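Prenylcyclase (Actinoplanes teichomyceticus, PDB 6IJ1) probably cyclises or transfers prenyl groups, though its natural substrate and product are not established. Local coordinates at residues Asp33-Tyr47 with Asn82-Trp96. Numbering follows the deposited sequence.
Sequences DYDLLGPSDDWITAY and NYSEVAPEDADSTGW
Tyr83 drives its ring into the loop Leu36-Ser40, and polar bonds hold both its ends. Its hydroxyl donates to Gly38 O at 2.8 Å, in the carbonyl plane, and also accepts from Leu36 N, a longer and bent bond. At the backbone end, Tyr83 O takes two donors: Ser40 OG at 2.7 Å, on a lone pair, and Asp41 N, lying closer to the line of the C=O bond. With its OG anti to the backbone N (chi1 160°), Ser40 reaches that carbonyl while its CB sits over the Tyr83 ring, 3.5 Å from the centroid and almost on the ring normal, a clear CH-pi contact.

Water extends the polar network: one molecule donates to Leu37 O and Pro39 O and accepts from Ser84 OG, while another bridges Asp41 OD2 and Glu85 N. Ser84 OG also accepts from Val86 N, forming an ST turn.

Apolar contacts flank the ring. The Leu36 side chain crosses that of Tyr83 at about a right angle, its CD1 touching CE2, and Trp43 CE3 meets Tyr83 CD2. Separately, at the exposed rim, Leu37 CG lies 4.0 Å from Val86 CG2.

Between helices 42-47 and 91-96, the contact is aromatic. Trp43 and Trp96 run side by side, CD1 to CD1 3.5 Å, their five-membered rings meeting obliquely. Tyr47 turns an edge to the face of the Trp96 six-membered ring, with planes at 80°; its hydroxyl bonds Thr332. Asp92 OD2 accepts from Trp96 NE1 in the indole plane at 3.0 Å, which should restrain the ring's rotation.

Asp90 N-caps helix 91-104, and the axes of segments 42-47 and 91-96 cross at 34°. His328 packs against Trp43 and Tyr47, and a bound imidazole, probably from the crystallisation liquor, lies near Trp96; tentatively, this aromatic cluster may form one wall of a pocket in a largely helical fold.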
loop_
_atom_site.group_PDB
_atom_site.type_symbol
_atom_site.label_atom_id
_atom_site.label_comp_id
_atom_site.label_asym_id
_atom_site.label_seq_id
_atom_site.Cartn_x
_atom_site.Cartn_y
_atom_site.Cartn_z
ATOM N N ASP A 33 -13.031 -2.791 -1.982
ATOM C CA ASP A 33 -12.362 -4.034 -2.365
ATOM C C ASP A 33 -12.080 -4.831 -1.103
ATOM O O ASP A 33 -12.220 -4.350 0.016
ATOM C CB ASP A 33 -11.067 -3.768 -3.144
ATOM C CG ASP A 33 -10.707 -4.874 -4.143
ATOM O OD1 ASP A 33 -11.286 -5.968 -4.051
ATOM O OD2 ASP A 33 -9.788 -4.602 -4.973
ATOM N N TYR A 34 -11.639 -6.076 -1.306
ATOM C CA TYR A 34 -11.426 -7.067 -0.250
ATOM C C TYR A 34 -12.762 -7.550 0.313
ATOM O O TYR A 34 -13.827 -7.014 -0.007
ATOM C CB TYR A 34 -10.437 -6.592 0.853
ATOM C CG TYR A 34 -9.016 -6.505 0.343
ATOM C CD1 TYR A 34 -8.556 -5.350 -0.275
ATOM C CD2 TYR A 34 -8.183 -7.593 0.448
ATOM C CE1 TYR A 34 -7.237 -5.281 -0.774
ATOM C CE2 TYR A 34 -6.847 -7.546 -0.069
ATOM C CZ TYR A 34 -6.419 -6.390 -0.645
ATOM O OH TYR A 34 -5.129 -6.307 -1.173
ATOM N N ASP A 35 -12.695 -8.601 1.097
ATOM C CA ASP A 35 -13.915 -9.211 1.620
ATOM C C ASP A 35 -13.695 -9.745 3.007
ATOM O O ASP A 35 -14.431 -10.646 3.422
ATOM C CB ASP A 35 -14.332 -10.349 0.613
ATOM C CG ASP A 35 -15.678 -10.944 0.887
ATOM O OD1 ASP A 35 -16.657 -10.161 1.091
ATOM O OD2 ASP A 35 -15.745 -12.214 0.846
ATOM N N LEU A 36 -12.722 -9.251 3.743
ATOM C CA LEU A 36 -12.376 -9.811 5.049
ATOM C C LEU A 36 -13.546 -9.793 6.013
ATOM O O LEU A 36 -13.748 -10.758 6.763
ATOM C CB LEU A 36 -11.237 -9.010 5.659
ATOM C CG LEU A 36 -9.974 -9.295 4.835
ATOM C CD1 LEU A 36 -8.998 -8.193 5.106
ATOM C CD2 LEU A 36 -9.401 -10.637 5.198
ATOM N N LEU A 37 -14.298 -8.698 6.025
ATOM C CA LEU A 37 -15.422 -8.498 6.933
ATOM C C LEU A 37 -16.291 -7.479 6.221
ATOM O O LEU A 37 -16.397 -6.315 6.636
ATOM C CB LEU A 37 -14.920 -8.033 8.300
ATOM C CG LEU A 37 -15.983 -8.041 9.418
ATOM C CD1 LEU A 37 -16.994 -9.180 9.253
ATOM C CD2 LEU A 37 -15.305 -8.131 10.771
ATOM N N GLY A 38 -16.774 -7.917 5.063
ATOM C CA GLY A 38 -17.333 -6.957 4.106
ATOM C C GLY A 38 -16.155 -6.268 3.414
ATOM O O GLY A 38 -14.992 -6.508 3.790
ATOM N N PRO A 39 -16.375 -5.420 2.400
ATOM C CA PRO A 39 -15.259 -4.776 1.733
ATOM C C PRO A 39 -14.751 -3.527 2.469
ATOM O O PRO A 39 -15.407 -3.034 3.347
ATOM C CB PRO A 39 -15.881 -4.371 0.396
ATOM C CG PRO A 39 -17.322 -4.091 0.743
ATOM C CD PRO A 39 -17.674 -5.079 1.832
ATOM N N SER A 40 -13.550 -3.096 2.104
ATOM C CA SER A 40 -12.988 -1.852 2.669
ATOM C C SER A 40 -13.525 -0.689 1.840
ATOM O O SER A 40 -13.639 -0.850 0.637
ATOM C CB SER A 40 -11.489 -1.869 2.603
ATOM O OG SER A 40 -10.977 -0.553 2.703
ATOM N N ASP A 41 -13.842 0.432 2.484
ATOM C CA ASP A 41 -14.279 1.621 1.711
ATOM C C ASP A 41 -13.211 2.721 1.759
ATOM O O ASP A 41 -12.654 3.019 0.724
ATOM C CB ASP A 41 -15.668 2.132 2.108
ATOM C CG ASP A 41 -15.944 2.181 3.599
ATOM O OD1 ASP A 41 -15.003 2.265 4.383
ATOM O OD2 ASP A 41 -17.123 2.154 3.948
ATOM N N ASP A 42 -12.928 3.271 2.938
ATOM C CA ASP A 42 -11.998 4.430 3.050
ATOM C C ASP A 42 -10.587 4.097 2.546
ATOM O O ASP A 42 -10.054 4.853 1.749
ATOM C CB ASP A 42 -12.029 5.020 4.459
ATOM C CG ASP A 42 -13.393 5.591 4.807
ATOM O OD1 ASP A 42 -14.208 5.730 3.908
ATOM O OD2 ASP A 42 -13.603 5.892 5.968
ATOM N N TRP A 43 -9.996 3.019 3.042
ATOM C CA TRP A 43 -8.654 2.641 2.608
ATOM C C TRP A 43 -8.603 2.488 1.097
ATOM O O TRP A 43 -7.784 3.115 0.406
ATOM C CB TRP A 43 -8.229 1.366 3.332
ATOM C CG TRP A 43 -7.052 0.685 2.677
ATOM C CD1 TRP A 43 -5.889 1.268 2.174
ATOM C CD2 TRP A 43 -6.901 -0.726 2.459
ATOM N NE1 TRP A 43 -5.048 0.287 1.682
ATOM C CE2 TRP A 43 -5.657 -0.936 1.848
ATOM C CE3 TRP A 43 -7.728 -1.833 2.725
ATOM C CZ2 TRP A 43 -5.188 -2.218 1.481
ATOM C CZ3 TRP A 43 -7.256 -3.114 2.389
ATOM C CH2 TRP A 43 -6.013 -3.301 1.747
ATOM N N ILE A 44 -9.493 1.653 0.532
ATOM C CA ILE A 44 -9.413 1.377 -0.901
ATOM C C ILE A 44 -9.758 2.603 -1.729
ATOM O O ILE A 44 -9.156 2.828 -2.778
ATOM C CB ILE A 44 -10.341 0.179 -1.236
ATOM C CG1 ILE A 44 -9.747 -1.085 -0.603
ATOM C CG2 ILE A 44 -10.537 -0.029 -2.734
ATOM C CD1 ILE A 44 -8.345 -1.501 -1.187
ATOM N N THR A 45 -10.759 3.394 -1.299
ATOM C CA THR A 45 -11.066 4.620 -2.022
ATOM C C THR A 45 -9.855 5.541 -2.081
ATOM O O THR A 45 -9.552 6.084 -3.141
ATOM C CB THR A 45 -12.249 5.304 -1.323
ATOM O OG1 THR A 45 -13.433 4.495 -1.488
ATOM C CG2 THR A 45 -12.534 6.676 -1.924
ATOM N N ALA A 46 -9.207 5.753 -0.928
ATOM C CA ALA A 46 -8.011 6.600 -0.898
ATOM C C ALA A 46 -6.911 6.031 -1.793
ATOM O O ALA A 46 -6.241 6.769 -2.520
ATOM C CB ALA A 46 -7.505 6.755 0.518
ATOM N N TYR A 47 -6.700 4.708 -1.746
ATOM C CA TYR A 47 -5.595 4.108 -2.487
ATOM C C TYR A 47 -5.829 4.224 -3.999
ATOM O O TYR A 47 -4.929 4.595 -4.763
ATOM C CB TYR A 47 -5.512 2.631 -2.053
ATOM C CG TYR A 47 -4.330 1.879 -2.664
ATOM C CD1 TYR A 47 -3.086 2.023 -2.075
ATOM C CD2 TYR A 47 -4.472 1.084 -3.802
ATOM C CE1 TYR A 47 -1.982 1.399 -2.614
ATOM C CE2 TYR A 47 -3.377 0.400 -4.318
ATOM C CZ TYR A 47 -2.148 0.554 -3.700
ATOM O OH TYR A 47 -1.016 -0.103 -4.177
ATOM N N ASN A 82 -10.303 4.318 8.384
ATOM C CA ASN A 82 -10.280 2.877 8.683
ATOM C C ASN A 82 -10.419 2.031 7.422
ATOM O O ASN A 82 -10.602 2.522 6.324
ATOM C CB ASN A 82 -11.367 2.524 9.728
ATOM C CG ASN A 82 -12.724 2.997 9.315
ATOM O OD1 ASN A 82 -13.117 2.993 8.150
ATOM N ND2 ASN A 82 -13.477 3.422 10.315
ATOM N N TYR A 83 -10.296 0.703 7.615
ATOM C CA TYR A 83 -10.622 -0.219 6.529
ATOM C C TYR A 83 -12.064 -0.020 6.118
ATOM O O TYR A 83 -12.380 0.106 4.935
ATOM C CB TYR A 83 -10.380 -1.682 7.049
ATOM C CG TYR A 83 -10.895 -2.860 6.170
ATOM C CD1 TYR A 83 -12.257 -3.231 6.162
ATOM C CD2 TYR A 83 -10.041 -3.564 5.364
ATOM C CE1 TYR A 83 -12.718 -4.275 5.364
ATOM C CE2 TYR A 83 -10.492 -4.624 4.571
ATOM C CZ TYR A 83 -11.826 -4.972 4.578
ATOM O OH TYR A 83 -12.250 -6.009 3.777
ATOM N N SER A 84 -12.957 -0.071 7.118
ATOM C CA SER A 84 -14.372 0.247 6.983
ATOM C C SER A 84 -14.857 0.418 8.414
ATOM O O SER A 84 -14.093 0.224 9.356
ATOM C CB SER A 84 -15.151 -0.875 6.279
ATOM O OG SER A 84 -15.315 -1.941 7.212
ATOM N N GLU A 85 -16.149 0.699 8.573
ATOM C CA GLU A 85 -16.694 0.897 9.923
ATOM C C GLU A 85 -16.574 -0.341 10.822
ATOM O O GLU A 85 -16.702 -0.241 12.051
ATOM C CB GLU A 85 -18.146 1.346 9.752
ATOM C CG GLU A 85 -18.999 0.260 9.101
ATOM C CD GLU A 85 -20.461 0.648 8.945
ATOM O OE1 GLU A 85 -20.801 1.837 9.150
ATOM O OE2 GLU A 85 -21.273 -0.250 8.626
ATOM N N VAL A 86 -16.277 -1.513 10.253
ATOM C CA VAL A 86 -16.123 -2.695 11.093
ATOM C C VAL A 86 -14.827 -2.705 11.875
ATOM O O VAL A 86 -14.628 -3.553 12.741
ATOM C CB VAL A 86 -16.196 -4.011 10.280
ATOM C CG1 VAL A 86 -17.417 -3.987 9.367
ATOM C CG2 VAL A 86 -14.898 -4.235 9.464
ATOM N N ALA A 87 -13.894 -1.784 11.584
ATOM C CA ALA A 87 -12.562 -1.812 12.148
ATOM C C ALA A 87 -12.250 -0.498 12.871
ATOM O O ALA A 87 -12.816 0.539 12.526
ATOM C CB ALA A 87 -11.530 -2.013 11.004
ATOM N N PRO A 88 -11.364 -0.525 13.868
ATOM C CA PRO A 88 -10.867 0.722 14.465
ATOM C C PRO A 88 -10.033 1.484 13.444
ATOM O O PRO A 88 -9.517 0.905 12.476
ATOM C CB PRO A 88 -10.001 0.252 15.641
ATOM C CG PRO A 88 -9.610 -1.119 15.308
ATOM C CD PRO A 88 -10.642 -1.705 14.367
ATOM N N GLU A 89 -9.945 2.801 13.642
ATOM C CA GLU A 89 -9.066 3.584 12.751
ATOM C C GLU A 89 -7.610 3.120 12.863
ATOM O O GLU A 89 -7.147 2.655 13.902
ATOM C CB GLU A 89 -9.181 5.075 13.074
ATOM C CG GLU A 89 -10.557 5.667 12.676
ATOM C CD GLU A 89 -11.703 5.105 13.547
ATOM O OE1 GLU A 89 -11.564 5.047 14.771
ATOM O OE2 GLU A 89 -12.722 4.696 12.960
ATOM N N ASP A 90 -6.879 3.250 11.740
ATOM C CA ASP A 90 -5.520 2.728 11.716
ATOM C C ASP A 90 -4.615 3.685 10.936
ATOM O O ASP A 90 -5.078 4.536 10.153
ATOM C CB ASP A 90 -5.458 1.332 11.068
ATOM C CG ASP A 90 -5.670 1.390 9.580
ATOM O OD1 ASP A 90 -6.828 1.330 9.092
ATOM O OD2 ASP A 90 -4.632 1.453 8.873
ATOM N N ALA A 91 -3.330 3.586 11.254
ATOM C CA ALA A 91 -2.351 4.527 10.666
ATOM C C ALA A 91 -2.191 4.349 9.183
ATOM O O ALA A 91 -1.875 5.315 8.478
ATOM C CB ALA A 91 -0.978 4.335 11.334
ATOM N N ASP A 92 -2.337 3.120 8.656
ATOM C CA ASP A 92 -2.128 2.984 7.214
ATOM C C ASP A 92 -3.268 3.641 6.423
ATOM O O ASP A 92 -3.018 4.441 5.527
ATOM C CB ASP A 92 -1.994 1.489 6.861
ATOM C CG ASP A 92 -1.364 1.275 5.495
ATOM O OD1 ASP A 92 -0.279 1.839 5.234
ATOM O OD2 ASP A 92 -2.005 0.608 4.640
ATOM N N SER A 93 -4.529 3.326 6.740
ATOM C CA SER A 93 -5.649 3.960 6.058
ATOM C C SER A 93 -5.575 5.502 6.169
ATOM O O SER A 93 -5.758 6.227 5.181
ATOM C CB SER A 93 -7.005 3.476 6.656
ATOM O OG SER A 93 -7.084 2.049 6.553
ATOM N N THR A 94 -5.255 5.996 7.379
ATOM C CA THR A 94 -5.113 7.432 7.582
ATOM C C THR A 94 -4.016 7.974 6.682
ATOM O O THR A 94 -4.183 9.014 6.046
ATOM C CB THR A 94 -4.795 7.685 9.031
ATOM O OG1 THR A 94 -5.900 7.137 9.820
ATOM C CG2 THR A 94 -4.593 9.156 9.339
ATOM N N GLY A 95 -2.903 7.247 6.605
ATOM C CA GLY A 95 -1.807 7.705 5.743
ATOM C C GLY A 95 -2.201 7.765 4.278
ATOM O O GLY A 95 -1.810 8.709 3.565
ATOM N N TRP A 96 -2.993 6.805 3.776
ATOM C CA TRP A 96 -3.417 6.893 2.383
ATOM C C TRP A 96 -4.320 8.108 2.120
ATOM O O TRP A 96 -4.250 8.679 1.037
ATOM C CB TRP A 96 -4.142 5.613 1.871
ATOM C CG TRP A 96 -3.214 4.437 1.847
ATOM C CD1 TRP A 96 -3.188 3.373 2.716
ATOM C CD2 TRP A 96 -2.151 4.239 0.929
ATOM N NE1 TRP A 96 -2.130 2.534 2.404
ATOM C CE2 TRP A 96 -1.460 3.055 1.327
ATOM C CE3 TRP A 96 -1.692 4.973 -0.173
ATOM C CZ2 TRP A 96 -0.347 2.581 0.650
ATOM C CZ3 TRP A 96 -0.564 4.510 -0.868
ATOM C CH2 TRP A 96 0.102 3.317 -0.425
HETATM O O HOH W 1 -16.599 -3.849 5.776
HETATM O O HOH W 2 -15.357 3.793 6.891
HETATM O O HOH W 3 -17.909 1.821 6.339
HETATM O O HOH W 4 -3.776 7.702 -1.499
#